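Local structure of hypoxanthine phosphoribosyltransferase (Bacillus anthracis, 4QYI) at residues V39-L44 with D65-S70; G80-L85 with L110-D115; G94-V99 with K121-K126; F48-D53 with V156-D161; C128-K133 with V146-P151. The protein probably catalyses the transfer of a phosphoribosyl group from PRPP to hypoxanthine or guanine, a purine-salvage step that yields IMP or GMP. All blocks are in the same frame, centred on the assembly; numbering follows the deposited sequence. Where two conformers were deposited one is given.

In the fold
Contact 1 comes first along the chain. It closes the loop around helix 48-55 by pairing strands 38-43 and 62-71. Contact 4 starts inside that loop, at residues 48-53, so it crosses contact 1. It closes only at 156-161, and contacts 2, 3 and 5 are nested within its span. Contact 2 joins strand 82-84 to helix 108-118. Contact 3 crosses it and pairs strands 96-101 and 124-129. Contact 5 follows and pairs the end of strand 124-129 and strand 131-132 with strand 145-149. Contacts 1, 2, 3 and 5 all reach the large mixed sheet. Contact 4 ties a helix on that sheet to the loop after strand 155-156.

Contact 1: residues V39-L44 with D65-S70; sequences VVIAVL and DFISAS
Ile-41 and Ala-42 pair with Asp-65 and Phe-66 in register, as parallel strands of a beta-alpha-beta crossover whose helix is 48-55. The tight part runs from Val-40 to Val-43, all buried, and on to Leu-44. Four backbone bonds join it to the other strand: Asp-65 N to Val-40 O, Ala-42 N to Asp-65 O, Ile-67 N to Ala-42 O and Leu-44 N to Ile-67 O. On one face, Ile-67 CG2 lies between its own backbone N and carbonyl carbon, because CG1 is anti to N (chi1 -171°). This branch meets Ile-41 CG2 at 4.0 Å and Val-43 CG2 at 4.0 Å. Phe-117 of helix 108-118 packs on Ile-41 and Ile-67. On the other face, Phe-66 CD1 is met by Ala-42 CB at 3.8 Å and by Leu-44 CD2 at 3.7 Å. Both approach the ring obliquely. A neighbouring subunit sets an aromatic ring edge-to-face with Phe-66.

Both carboxylate oxygens of Asp-65 have partners. Asp-65 OD1 receives Phe-66 N at 2.8 Å, from above the carboxylate plane. A basic side chain of the neighbouring subunit also pairs with OD1, in a salt bridge between the chains. OD2 takes the backbone N of Asp-89 and Val-90.

The packing opens out past Leu-44, which is itself partly exposed. Strand 62-71 runs on through Ser-68 and Ala-69, which are also partly exposed and make no side-chain contact with 39-44. There, Ala-69 N donates to a water at 2.9 Å.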
# COMPACT_ATOMS: atom_id res chain seq x y z
N VAL A 39 -2.34 2.76 15.69
CA VAL A 39 -1.29 2.83 14.69
C VAL A 39 -1.33 1.48 13.97
O VAL A 39 -1.26 0.42 14.60
CB VAL A 39 0.12 3.02 15.29
CG1 VAL A 39 1.19 2.94 14.19
CG2 VAL A 39 0.21 4.35 16.04
N VAL A 40 -1.48 1.53 12.66
CA VAL A 40 -1.50 0.33 11.84
C VAL A 40 -0.16 0.24 11.12
O VAL A 40 0.27 1.19 10.48
CB VAL A 40 -2.64 0.33 10.83
CG1 VAL A 40 -2.50 -0.82 9.85
CG2 VAL A 40 -3.97 0.22 11.54
N ILE A 41 0.53 -0.88 11.28
CA ILE A 41 1.79 -1.09 10.61
C ILE A 41 1.63 -2.26 9.68
O ILE A 41 1.50 -3.42 10.10
CB ILE A 41 2.95 -1.35 11.57
CG1 ILE A 41 3.16 -0.14 12.48
CG2 ILE A 41 4.24 -1.60 10.79
CD1 ILE A 41 4.16 -0.43 13.56
N ALA A 42 1.68 -1.96 8.39
CA ALA A 42 1.54 -2.99 7.36
C ALA A 42 2.87 -3.53 6.86
O ALA A 42 3.81 -2.78 6.60
CB ALA A 42 0.75 -2.41 6.20
N VAL A 43 2.97 -4.86 6.77
CA VAL A 43 4.20 -5.50 6.32
C VAL A 43 4.18 -5.55 4.78
O VAL A 43 3.41 -6.29 4.17
CB VAL A 43 4.39 -6.91 6.92
CG1 VAL A 43 5.76 -7.47 6.56
CG2 VAL A 43 4.28 -6.89 8.44
N LEU A 44 5.00 -4.71 4.16
CA LEU A 44 5.10 -4.71 2.69
C LEU A 44 5.74 -6.00 2.16
O LEU A 44 6.44 -6.69 2.89
CB LEU A 44 5.94 -3.53 2.25
CG LEU A 44 5.30 -2.18 2.46
CD1 LEU A 44 6.30 -1.09 2.15
CD2 LEU A 44 4.07 -2.05 1.57
N ASP A 65 1.75 3.13 8.89
CA ASP A 65 3.15 3.17 8.47
C ASP A 65 3.44 1.77 7.91
O ASP A 65 2.60 0.85 8.01
CB ASP A 65 4.08 3.54 9.63
CG ASP A 65 5.47 4.04 9.15
OD1 ASP A 65 5.74 4.09 7.93
OD2 ASP A 65 6.29 4.40 10.02
N PHE A 66 4.62 1.64 7.32
CA PHE A 66 5.02 0.39 6.70
C PHE A 66 6.37 -0.10 7.18
O PHE A 66 7.24 0.67 7.57
CB PHE A 66 5.09 0.60 5.19
CG PHE A 66 3.81 1.03 4.57
CD1 PHE A 66 2.83 0.09 4.29
CD2 PHE A 66 3.58 2.35 4.27
CE1 PHE A 66 1.63 0.47 3.73
CE2 PHE A 66 2.38 2.75 3.70
CZ PHE A 66 1.40 1.80 3.44
N ILE A 67 6.54 -1.41 7.12
CA ILE A 67 7.80 -2.04 7.45
C ILE A 67 8.11 -3.03 6.34
O ILE A 67 7.20 -3.64 5.77
CB ILE A 67 7.79 -2.71 8.84
CG1 ILE A 67 9.20 -3.16 9.22
CG2 ILE A 67 6.85 -3.90 8.88
CD1 ILE A 67 9.37 -3.50 10.69
N SER A 68 9.39 -3.16 6.02
CA SER A 68 9.84 -4.08 5.02
C SER A 68 10.98 -4.92 5.60
O SER A 68 11.92 -4.39 6.18
CB SER A 68 10.25 -3.37 3.75
OG SER A 68 10.75 -4.31 2.84
N ALA A 69 10.87 -6.24 5.46
CA ALA A 69 11.87 -7.16 5.98
C ALA A 69 12.17 -8.20 4.94
O ALA A 69 11.27 -8.62 4.22
CB ALA A 69 11.34 -7.84 7.22
N SER A 70 13.42 -8.61 4.81
CA SER A 70 13.74 -9.66 3.84
C SER A 70 14.44 -10.84 4.51
O SER A 70 15.04 -10.73 5.59
CB SER A 70 14.59 -9.13 2.68
OG SER A 70 15.84 -8.66 3.12
O HOH W 1 8.49 -7.28 4.25

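Contact 2: residues G80-L85 with L110-D115; sequences GKVKLL and LHFLKD. With PO4 (phosphate ion), chain H.
Phe-112 reaches from helix 108-118 to the chain at Gly-80, Lys-81 and Val-82. One CH-pi contact forms: Lys-81 CA sits over one face of the Phe-112 ring, 4.0 Å from the centroid and 21° off the ring normal. The ring gets there with CG anti to the backbone N (chi1 -171°).

Further packing surrounds the ring. Val-82 N lies above the same face, offset toward the rim. The Lys-81 side chain runs alongside, and its CG comes to 4.0 Å from Phe-112 CE2. Backbone oxygens also touch this side chain, by packing alone. Gly-80 O lies 3.4 Å from Phe-112 CB, and Val-82 O lies 3.5 Å from Phe-112 CE1. Gly-80 has positive phi and is the first residue to leave helix 74-79.

In the fold, strand 82-84 is an outermost strand of the mixed sheet, antiparallel to strand 62-71. Helix 108-118 packs on a face of the sheet, and Phe-112 and Leu-113 reach out to this edge strand.

Purely apolar contacts come next. Val-82 CG2 meets Phe-112 CD1 at 3.8 Å and Leu-113 CD2 at 4.1 Å. Val-82 and Phe-112 overlap while pointing opposite ways; Leu-113 comes in roughly perpendicular to Val-82. Leu-84 also nears Leu-113, but it was deposited in two conformers.

Polar interactions lie at the start of the helix. Leu-110 N makes a weak hydrogen bond, 3.1 Å long, to O4 of a phosphate ion, probably from the crystallisation liquor. Asp-105 N, Gly-107 N and Thr-109 N also bind this phosphate, which is consistent with the phosphate-binding loop of phosphoribosyltransferases.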
# COMPACT_ATOMS: atom_id res chain seq x y z
N GLY A 80 13.27 -17.39 11.63
CA GLY A 80 12.50 -16.14 11.43
C GLY A 80 13.33 -14.88 11.37
O GLY A 80 12.79 -13.76 11.16
N LYS A 81 14.63 -15.05 11.54
CA LYS A 81 15.54 -13.95 11.50
C LYS A 81 15.41 -13.32 10.13
O LYS A 81 15.61 -13.98 9.11
CB LYS A 81 16.98 -14.44 11.71
CG LYS A 81 18.01 -13.34 11.86
CD LYS A 81 19.45 -13.75 11.49
CE LYS A 81 20.03 -15.03 12.07
NZ LYS A 81 21.33 -15.37 11.41
N VAL A 82 15.06 -12.04 10.12
CA VAL A 82 14.95 -11.29 8.88
C VAL A 82 15.72 -10.00 9.01
O VAL A 82 15.96 -9.50 10.11
CB VAL A 82 13.52 -10.93 8.48
CG1 VAL A 82 12.77 -12.16 7.98
CG2 VAL A 82 12.78 -10.22 9.62
N LYS A 83 16.10 -9.47 7.87
CA LYS A 83 16.83 -8.23 7.77
C LYS A 83 15.82 -7.10 7.61
O LYS A 83 14.97 -7.17 6.72
CB LYS A 83 17.74 -8.31 6.53
CG LYS A 83 18.51 -7.06 6.16
CD LYS A 83 19.28 -7.26 4.87
CE LYS A 83 19.67 -5.97 4.17
NZ LYS A 83 20.37 -4.92 4.93
N LEU A 84 15.85 -6.10 8.50
CA LEU A 84 14.95 -4.97 8.33
C LEU A 84 15.44 -4.14 7.18
O LEU A 84 16.54 -3.59 7.22
CB LEU A 84 14.89 -4.07 9.55
CG LEU A 84 14.36 -4.75 10.80
CD1 LEU A 84 14.20 -3.70 11.91
CD2 LEU A 84 13.05 -5.40 10.44
N LEU A 85 14.64 -4.04 6.13
CA LEU A 85 14.99 -3.21 4.98
C LEU A 85 14.49 -1.81 5.15
O LEU A 85 15.11 -0.87 4.68
CB LEU A 85 14.38 -3.77 3.69
CG LEU A 85 14.90 -5.13 3.24
CD1 LEU A 85 14.17 -5.60 1.97
CD2 LEU A 85 16.39 -5.05 2.99
N LEU A 110 7.14 -13.13 11.99
CA LEU A 110 6.33 -12.17 12.69
C LEU A 110 6.71 -12.15 14.18
O LEU A 110 6.61 -11.11 14.84
CB LEU A 110 4.90 -12.54 12.47
CG LEU A 110 3.87 -11.45 12.68
CD1 LEU A 110 4.17 -10.22 11.83
CD2 LEU A 110 2.54 -12.05 12.29
N HIS A 111 7.18 -13.29 14.70
CA HIS A 111 7.63 -13.36 16.09
C HIS A 111 8.86 -12.46 16.23
O HIS A 111 9.01 -11.73 17.20
CB HIS A 111 7.98 -14.80 16.46
CG HIS A 111 8.41 -14.98 17.89
ND1 HIS A 111 7.51 -15.14 18.92
CD2 HIS A 111 9.64 -15.07 18.45
CE1 HIS A 111 8.16 -15.30 20.06
NE2 HIS A 111 9.46 -15.27 19.80
N PHE A 112 9.73 -12.50 15.22
CA PHE A 112 10.92 -11.69 15.21
C PHE A 112 10.51 -10.21 15.12
O PHE A 112 11.03 -9.35 15.83
CB PHE A 112 11.80 -12.13 14.02
CG PHE A 112 13.15 -11.54 14.00
CD1 PHE A 112 13.39 -10.33 13.36
CD2 PHE A 112 14.21 -12.22 14.58
CE1 PHE A 112 14.66 -9.81 13.32
CE2 PHE A 112 15.48 -11.70 14.54
CZ PHE A 112 15.72 -10.49 13.91
N LEU A 113 9.55 -9.90 14.25
CA LEU A 113 9.10 -8.50 14.13
C LEU A 113 8.41 -8.02 15.41
O LEU A 113 8.52 -6.86 15.79
CB LEU A 113 8.18 -8.31 12.93
CG LEU A 113 8.85 -8.58 11.57
CD1 LEU A 113 7.87 -8.30 10.45
CD2 LEU A 113 10.09 -7.72 11.38
N LYS A 114 7.77 -8.94 16.10
CA LYS A 114 7.15 -8.63 17.38
C LYS A 114 8.19 -8.12 18.38
O LYS A 114 8.00 -7.08 19.00
CB LYS A 114 6.48 -9.88 17.93
CG LYS A 114 5.79 -9.69 19.27
CD LYS A 114 5.09 -10.97 19.69
CE LYS A 114 4.43 -10.82 21.05
NZ LYS A 114 3.72 -12.06 21.47
N ASP A 115 9.29 -8.86 18.54
CA ASP A 115 10.37 -8.44 19.44
C ASP A 115 10.92 -7.07 19.04
O ASP A 115 11.27 -6.26 19.90
CB ASP A 115 11.49 -9.46 19.44
CG ASP A 115 11.12 -10.74 20.14
OD1 ASP A 115 10.10 -10.78 20.86
OD2 ASP A 115 11.88 -11.72 20.01
P PO4 H . 5.45 -15.55 9.00
O1 PO4 H . 5.50 -14.75 7.73
O2 PO4 H . 4.38 -16.60 8.87
O3 PO4 H . 6.73 -16.29 9.30
O4 PO4 H . 5.19 -14.62 10.14

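Contact 3: residues G94-V99 with K121-K126; sequences GKNVIV and KPKALK
Two neighbouring parallel strands of the phosphoribosyltransferase sheet meet here, with Asn-96, Val-97 and Ile-98 opposite Ala-124, Leu-125 and Lys-126. In the regular part, Val-97 N bonds Ala-124 O, Lys-126 N bonds Val-97 O at 2.8 Å, and Val-99 N bonds Lys-126 O at 2.9 Å with a nearly straight N-H...O angle of 172°. Before the regular strands, the bonding pattern changes. Lys-95 O accepts Ala-124 N at 3.1 Å and, weakly, Lys-123 N. Beyond it, Gly-94 N bonds Lys-121 O at 2.9 Å.

On one face, Leu-125 CD1 touches two valines, at 3.6 Å from Val-97 CG1 and 3.8 Å from Val-99 CG2. Val-97 and Leu-125, paired across the strands, lie side by side; Leu-125 CG is anti to the backbone N (chi1 -179°). The other branch of Val-97, CG2, touches Pro-122 CB at 3.8 Å.

The opposite face is more polar. Asn-96 OD1 rests against the aliphatic part of Lys-123, with CD 3.7 Å away, and against Ala-124 CB. This oxygen is buried and has no hydrogen-bond partner in the model. The amide's ND2 is the end that is held, by Glu-36 OE2 and Glu-37 O. Lys-123 NZ makes a long, weak ion pair with the same Glu-36.

Helix 108-118 covers the valine-leucine face: Phe-117 packs on Val-99 and Leu-125, and Phe-118 adds to the cover of Leu-125. Strand 38-43 lies along the far side of strand 96-101 and bonds to Asn-96 and Ile-98.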
# COMPACT_ATOMS: atom_id res chain seq x y z
N GLY A 94 4.00 3.95 23.66
CA GLY A 94 2.74 4.20 24.40
C GLY A 94 1.50 4.18 23.51
O GLY A 94 0.44 4.59 23.93
N LYS A 95 1.63 3.66 22.29
CA LYS A 95 0.49 3.61 21.38
C LYS A 95 -0.06 2.21 21.22
O LYS A 95 0.57 1.22 21.59
CB LYS A 95 0.91 4.09 19.99
CG LYS A 95 1.59 5.45 19.94
CD LYS A 95 0.72 6.56 20.45
CE LYS A 95 1.51 7.86 20.45
NZ LYS A 95 0.74 8.95 21.10
N ASN A 96 -1.27 2.17 20.66
CA ASN A 96 -1.93 0.92 20.33
C ASN A 96 -1.49 0.58 18.93
O ASN A 96 -1.73 1.35 18.00
CB ASN A 96 -3.42 1.10 20.36
CG ASN A 96 -3.91 1.43 21.75
OD1 ASN A 96 -3.55 0.75 22.71
ND2 ASN A 96 -4.76 2.42 21.86
N VAL A 97 -0.87 -0.58 18.76
CA VAL A 97 -0.36 -0.97 17.45
C VAL A 97 -0.96 -2.26 16.92
O VAL A 97 -1.04 -3.28 17.62
CB VAL A 97 1.16 -1.19 17.52
CG1 VAL A 97 1.72 -1.55 16.16
CG2 VAL A 97 1.86 0.04 18.08
N ILE A 98 -1.39 -2.21 15.67
CA ILE A 98 -1.87 -3.42 15.00
C ILE A 98 -0.96 -3.65 13.80
O ILE A 98 -0.87 -2.81 12.91
CB ILE A 98 -3.31 -3.33 14.56
CG1 ILE A 98 -4.18 -3.11 15.80
CG2 ILE A 98 -3.71 -4.62 13.84
CD1 ILE A 98 -5.60 -2.86 15.49
N VAL A 99 -0.33 -4.82 13.77
CA VAL A 99 0.56 -5.17 12.67
C VAL A 99 -0.27 -6.00 11.71
O VAL A 99 -0.86 -7.02 12.10
CB VAL A 99 1.78 -5.95 13.15
CG1 VAL A 99 2.70 -6.32 12.00
CG2 VAL A 99 2.52 -5.12 14.18
N LYS A 121 8.42 0.01 22.89
CA LYS A 121 7.51 0.15 24.05
C LYS A 121 6.10 0.66 23.75
O LYS A 121 5.66 1.67 24.29
CB LYS A 121 8.19 0.94 25.15
CG LYS A 121 9.49 0.27 25.60
CD LYS A 121 10.14 0.99 26.76
CE LYS A 121 11.41 0.29 27.20
NZ LYS A 121 12.02 0.99 28.36
N PRO A 122 5.37 -0.06 22.90
CA PRO A 122 4.01 0.33 22.60
C PRO A 122 3.10 -0.00 23.77
O PRO A 122 3.45 -0.85 24.59
CB PRO A 122 3.66 -0.56 21.41
CG PRO A 122 4.50 -1.77 21.62
CD PRO A 122 5.80 -1.23 22.12
N LYS A 123 1.96 0.66 23.85
CA LYS A 123 0.98 0.39 24.90
C LYS A 123 0.38 -0.99 24.66
O LYS A 123 0.18 -1.76 25.59
CB LYS A 123 -0.10 1.45 24.89
CG LYS A 123 -1.23 1.24 25.89
CD LYS A 123 -2.24 2.37 25.73
CE LYS A 123 -3.46 2.39 26.64
NZ LYS A 123 -4.44 1.33 26.29
N ALA A 124 0.14 -1.33 23.38
CA ALA A 124 -0.42 -2.62 23.02
C ALA A 124 0.04 -2.98 21.60
O ALA A 124 0.30 -2.10 20.78
CB ALA A 124 -1.93 -2.57 23.08
N LEU A 125 0.18 -4.28 21.34
CA LEU A 125 0.67 -4.75 20.06
C LEU A 125 -0.06 -6.01 19.68
O LEU A 125 0.07 -7.04 20.33
CB LEU A 125 2.15 -5.06 20.16
CG LEU A 125 2.86 -5.56 18.88
CD1 LEU A 125 2.96 -4.47 17.85
CD2 LEU A 125 4.24 -6.06 19.25
N LYS A 126 -0.86 -5.93 18.63
CA LYS A 126 -1.64 -7.08 18.19
C LYS A 126 -1.35 -7.36 16.74
O LYS A 126 -0.87 -6.48 16.03
CB LYS A 126 -3.12 -6.80 18.37
CG LYS A 126 -3.52 -6.46 19.80
CD LYS A 126 -3.25 -7.59 20.78
CE LYS A 126 -3.67 -7.22 22.20
NZ LYS A 126 -3.45 -8.38 23.11

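Contact 4: residues F48-D53 with V156-D161; sequences FVFAAD and VGYGID
Val-49 and Gly-159 make the closest backbone approach between helix 48-55 and a type I' beta turn, Gly-157 to Ile-160. The turn belongs to the loop after strand 155-156. Both its Gly-157 to Ile-160 backbone bonds are present.

Val-49 points toward the turn and divides its branches. CG1 is anti to the backbone N (chi1 175°), which sets it over one face of the Tyr-158 ring, 3.8 Å from the centroid. CG2 packs on Gly-159 CA at 3.7 Å. Next, Phe-50 CB meets Tyr-158 CE2 at 3.7 Å. Phe-50 N donates to a water at 2.9 Å, and that water donates to Tyr-158 O at 2.7 Å, so it bridges helix and turn. Leu-18 and Val-22 of helix 15-32 also pack on Tyr-158, and Val-22 on Phe-50.

One turn on, Asp-53 approaches the Tyr-158 ring from the opposite direction, with OD2 at the ring edge, near its plane. Its carboxylate is turned 55° from the ring plane. The carboxylate also has charged partners: Arg-56 at OD1 and a basic side chain of a neighbouring subunit at OD2. Tyr-158 OH donates to Asp-53 OD2 at 2.6 Å, on the anti side and 21° out of the carboxylate plane.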
# COMPACT_ATOMS: atom_id res chain seq x y z
N PHE A 48 -0.43 -4.64 1.45
CA PHE A 48 -0.90 -3.27 1.12
C PHE A 48 -2.35 -3.16 0.67
O PHE A 48 -2.99 -2.17 0.99
CB PHE A 48 0.03 -2.50 0.17
CG PHE A 48 -0.25 -2.67 -1.30
CD1 PHE A 48 0.16 -3.78 -2.01
CD2 PHE A 48 -0.91 -1.65 -2.00
CE1 PHE A 48 -0.10 -3.91 -3.36
CE2 PHE A 48 -1.16 -1.77 -3.35
CZ PHE A 48 -0.74 -2.89 -4.04
N VAL A 49 -2.87 -4.16 -0.03
CA VAL A 49 -4.26 -4.10 -0.50
C VAL A 49 -5.19 -4.31 0.68
O VAL A 49 -6.12 -3.56 0.90
CB VAL A 49 -4.53 -5.13 -1.62
CG1 VAL A 49 -5.99 -5.11 -1.99
CG2 VAL A 49 -3.66 -4.83 -2.83
N PHE A 50 -4.91 -5.35 1.46
CA PHE A 50 -5.67 -5.63 2.67
C PHE A 50 -5.69 -4.43 3.61
O PHE A 50 -6.74 -4.05 4.16
CB PHE A 50 -5.05 -6.85 3.32
CG PHE A 50 -5.64 -7.24 4.65
CD1 PHE A 50 -7.00 -7.25 4.86
CD2 PHE A 50 -4.80 -7.74 5.66
CE1 PHE A 50 -7.52 -7.66 6.07
CE2 PHE A 50 -5.32 -8.15 6.87
CZ PHE A 50 -6.68 -8.10 7.07
N ALA A 51 -4.54 -3.79 3.77
CA ALA A 51 -4.42 -2.65 4.67
C ALA A 51 -5.25 -1.49 4.18
O ALA A 51 -5.94 -0.86 4.97
CB ALA A 51 -2.98 -2.22 4.85
N ALA A 52 -5.16 -1.21 2.88
CA ALA A 52 -5.93 -0.13 2.30
C ALA A 52 -7.43 -0.34 2.56
O ALA A 52 -8.12 0.58 2.94
CB ALA A 52 -5.67 -0.02 0.80
N ASP A 53 -7.91 -1.57 2.39
CA ASP A 53 -9.33 -1.86 2.61
C ASP A 53 -9.71 -1.87 4.08
O ASP A 53 -10.75 -1.34 4.47
CB ASP A 53 -9.73 -3.20 1.99
CG ASP A 53 -9.73 -3.18 0.47
OD1 ASP A 53 -9.62 -2.10 -0.16
OD2 ASP A 53 -9.87 -4.28 -0.09
N VAL A 156 -2.48 -16.62 -4.71
CA VAL A 156 -2.15 -15.33 -5.28
C VAL A 156 -3.40 -14.46 -5.27
O VAL A 156 -4.51 -14.96 -5.04
CB VAL A 156 -1.64 -15.43 -6.74
CG1 VAL A 156 -0.35 -16.24 -6.80
CG2 VAL A 156 -2.69 -16.04 -7.65
N GLY A 157 -3.20 -13.16 -5.50
CA GLY A 157 -4.30 -12.19 -5.55
C GLY A 157 -4.42 -11.30 -4.32
O GLY A 157 -3.86 -11.58 -3.26
N TYR A 158 -5.16 -10.20 -4.48
CA TYR A 158 -5.43 -9.28 -3.37
C TYR A 158 -4.12 -8.88 -2.65
O TYR A 158 -4.03 -8.94 -1.42
CB TYR A 158 -6.45 -9.94 -2.42
CG TYR A 158 -7.16 -9.00 -1.47
CD1 TYR A 158 -8.22 -8.19 -1.91
CD2 TYR A 158 -6.82 -8.94 -0.12
CE1 TYR A 158 -8.88 -7.33 -1.04
CE2 TYR A 158 -7.48 -8.09 0.76
CZ TYR A 158 -8.51 -7.30 0.29
OH TYR A 158 -9.13 -6.46 1.18
N GLY A 159 -3.13 -8.47 -3.43
CA GLY A 159 -1.83 -8.07 -2.91
C GLY A 159 -0.74 -9.12 -2.83
O GLY A 159 0.44 -8.78 -2.82
N ILE A 160 -1.13 -10.39 -2.85
CA ILE A 160 -0.22 -11.53 -2.78
C ILE A 160 0.23 -11.97 -4.17
O ILE A 160 -0.58 -12.20 -5.09
CB ILE A 160 -0.94 -12.71 -2.08
CG1 ILE A 160 -1.54 -12.21 -0.78
CG2 ILE A 160 0.00 -13.88 -1.83
CD1 ILE A 160 -2.47 -13.19 -0.10
N ASP A 161 1.53 -12.14 -4.33
CA ASP A 161 2.09 -12.52 -5.62
C ASP A 161 2.68 -13.91 -5.70
O ASP A 161 2.75 -14.66 -4.74
CB ASP A 161 3.28 -11.62 -5.95
CG ASP A 161 4.50 -11.94 -5.06
OD1 ASP A 161 4.35 -12.00 -3.83
OD2 ASP A 161 5.61 -12.12 -5.60
O HOH W 2 -3.00 -7.38 0.58

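Contact 5: residues C128-K133 with V146-P151; sequences CTLLDK and VGFQIP
Leu-131 and Ile-150 form the apolar centre, together with Phe-148. Leu-131 CD2 and Ile-150 CD1 are modelled 3.3 Å apart, doubtfully close for two methyl carbons. The same Leu-131 CD2 meets Phe-148 CB at 4.0 Å. The Leu-131 side chain crosses both partners obliquely. Leu-130 lies beside Phe-148 and points the same way. Ile-13 of strand 8-13 packs on Leu-131, Phe-148 and Ile-150, while Leu-18 of helix 15-32 touches Leu-130 and Phe-148.

Around this centre the backbones are paired in parallel. Gly-147 N bonds Thr-129 O, Phe-148 N bonds Leu-130 O at 2.8 Å, Asp-132 N bonds Phe-148 O at 2.9 Å, and Ile-150 N bonds Asp-132 O. Both chains turn a corner, at Leu-130 and at Gly-147. With no side chain at Gly-147, Leu-130 O can come to 3.2 Å from its CA. Thr-129 OG1 donates to Leu-131 O at 2.7 Å and bridges the corner in its own strand. Leu-130 O also lies at the edge of the Phe-148 ring.

Farther out, Asp-132 CB packs on Val-146 CG1 at 3.5 Å, the side chains crossing at about a right angle. With CG anti to the backbone N (chi1 -164°), the Asp-132 carboxylate extends away from the strand, and OD1 forms a salt bridge with Arg-137. Lys-133 CG rests 3.7 Å from Ile-150 O. Its NZ bonds Glu-153 O.

The arrangement is a pair of parallel strands that bend together, and it carries the mixed sheet of the phosphoribosyltransferase fold round toward strand 103-104.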
# COMPACT_ATOMS: atom_id res chain seq x y z
N CYS A 128 -2.87 -8.82 12.97
CA CYS A 128 -4.02 -8.99 12.11
C CYS A 128 -3.58 -9.55 10.78
O CYS A 128 -2.83 -8.90 10.06
CB CYS A 128 -4.69 -7.63 11.89
SG CYS A 128 -6.10 -7.69 10.75
N THR A 129 -4.05 -10.75 10.43
CA THR A 129 -3.67 -11.34 9.16
C THR A 129 -4.90 -11.71 8.36
O THR A 129 -5.93 -12.10 8.91
CB THR A 129 -2.78 -12.60 9.34
OG1 THR A 129 -2.32 -13.08 8.07
CG2 THR A 129 -3.54 -13.70 10.04
N LEU A 130 -4.79 -11.56 7.05
CA LEU A 130 -5.88 -11.90 6.17
C LEU A 130 -6.02 -13.40 6.15
O LEU A 130 -7.13 -13.92 6.27
CB LEU A 130 -5.60 -11.42 4.75
CG LEU A 130 -6.71 -11.75 3.73
CD1 LEU A 130 -8.02 -11.09 4.11
CD2 LEU A 130 -6.30 -11.30 2.34
N LEU A 131 -4.89 -14.09 5.99
CA LEU A 131 -4.87 -15.54 5.90
C LEU A 131 -3.98 -16.15 6.97
O LEU A 131 -2.93 -15.59 7.29
CB LEU A 131 -4.36 -15.95 4.54
CG LEU A 131 -5.02 -15.27 3.33
CD1 LEU A 131 -4.27 -15.64 2.06
CD2 LEU A 131 -6.50 -15.60 3.21
N ASP A 132 -4.41 -17.29 7.52
CA ASP A 132 -3.67 -17.98 8.57
C ASP A 132 -3.56 -19.47 8.21
O ASP A 132 -4.52 -20.07 7.69
CB ASP A 132 -4.37 -17.79 9.93
CG ASP A 132 -3.47 -18.14 11.13
OD1 ASP A 132 -2.24 -18.16 10.96
OD2 ASP A 132 -3.99 -18.32 12.26
N LYS A 133 -2.40 -20.04 8.50
CA LYS A 133 -2.12 -21.45 8.26
C LYS A 133 -1.50 -21.95 9.55
O LYS A 133 -0.29 -22.12 9.62
CB LYS A 133 -1.14 -21.64 7.08
CG LYS A 133 -1.69 -21.11 5.74
CD LYS A 133 -0.85 -20.79 4.47
CE LYS A 133 -0.30 -21.87 3.55
NZ LYS A 133 0.38 -21.24 2.36
N VAL A 146 -7.98 -12.73 12.49
CA VAL A 146 -7.73 -13.63 11.38
C VAL A 146 -8.90 -13.63 10.40
O VAL A 146 -10.03 -13.87 10.79
CB VAL A 146 -7.54 -15.08 11.87
CG1 VAL A 146 -7.28 -16.00 10.69
CG2 VAL A 146 -6.39 -15.15 12.86
N GLY A 147 -8.61 -13.39 9.12
CA GLY A 147 -9.64 -13.40 8.11
C GLY A 147 -10.11 -14.79 7.73
O GLY A 147 -11.29 -15.12 7.88
N PHE A 148 -9.18 -15.61 7.25
CA PHE A 148 -9.51 -16.94 6.79
C PHE A 148 -8.40 -17.94 7.06
O PHE A 148 -7.21 -17.62 6.97
CB PHE A 148 -9.69 -16.92 5.27
CG PHE A 148 -10.70 -15.93 4.78
CD1 PHE A 148 -10.32 -14.62 4.53
CD2 PHE A 148 -12.00 -16.33 4.50
CE1 PHE A 148 -11.24 -13.71 4.03
CE2 PHE A 148 -12.92 -15.42 4.01
CZ PHE A 148 -12.53 -14.12 3.77
N GLN A 149 -8.81 -19.16 7.37
CA GLN A 149 -7.89 -20.24 7.57
C GLN A 149 -7.88 -21.03 6.28
O GLN A 149 -8.90 -21.57 5.87
CB GLN A 149 -8.28 -21.15 8.71
CG GLN A 149 -7.95 -20.64 10.09
CD GLN A 149 -8.00 -21.78 11.08
OE1 GLN A 149 -8.18 -22.94 10.69
NE2 GLN A 149 -7.84 -21.48 12.36
N ILE A 150 -6.73 -21.07 5.63
CA ILE A 150 -6.57 -21.77 4.38
C ILE A 150 -5.65 -22.97 4.44
O ILE A 150 -4.77 -23.05 5.29
CB ILE A 150 -6.06 -20.74 3.37
CG1 ILE A 150 -7.26 -19.89 3.03
CG2 ILE A 150 -5.44 -21.39 2.13
CD1 ILE A 150 -6.94 -18.72 2.16
N PRO A 151 -5.88 -23.95 3.56
CA PRO A 151 -5.00 -25.12 3.55
C PRO A 151 -3.63 -24.74 3.00
O PRO A 151 -3.53 -23.78 2.24
CB PRO A 151 -5.74 -26.11 2.62
CG PRO A 151 -6.64 -25.27 1.79
CD PRO A 151 -7.03 -24.11 2.66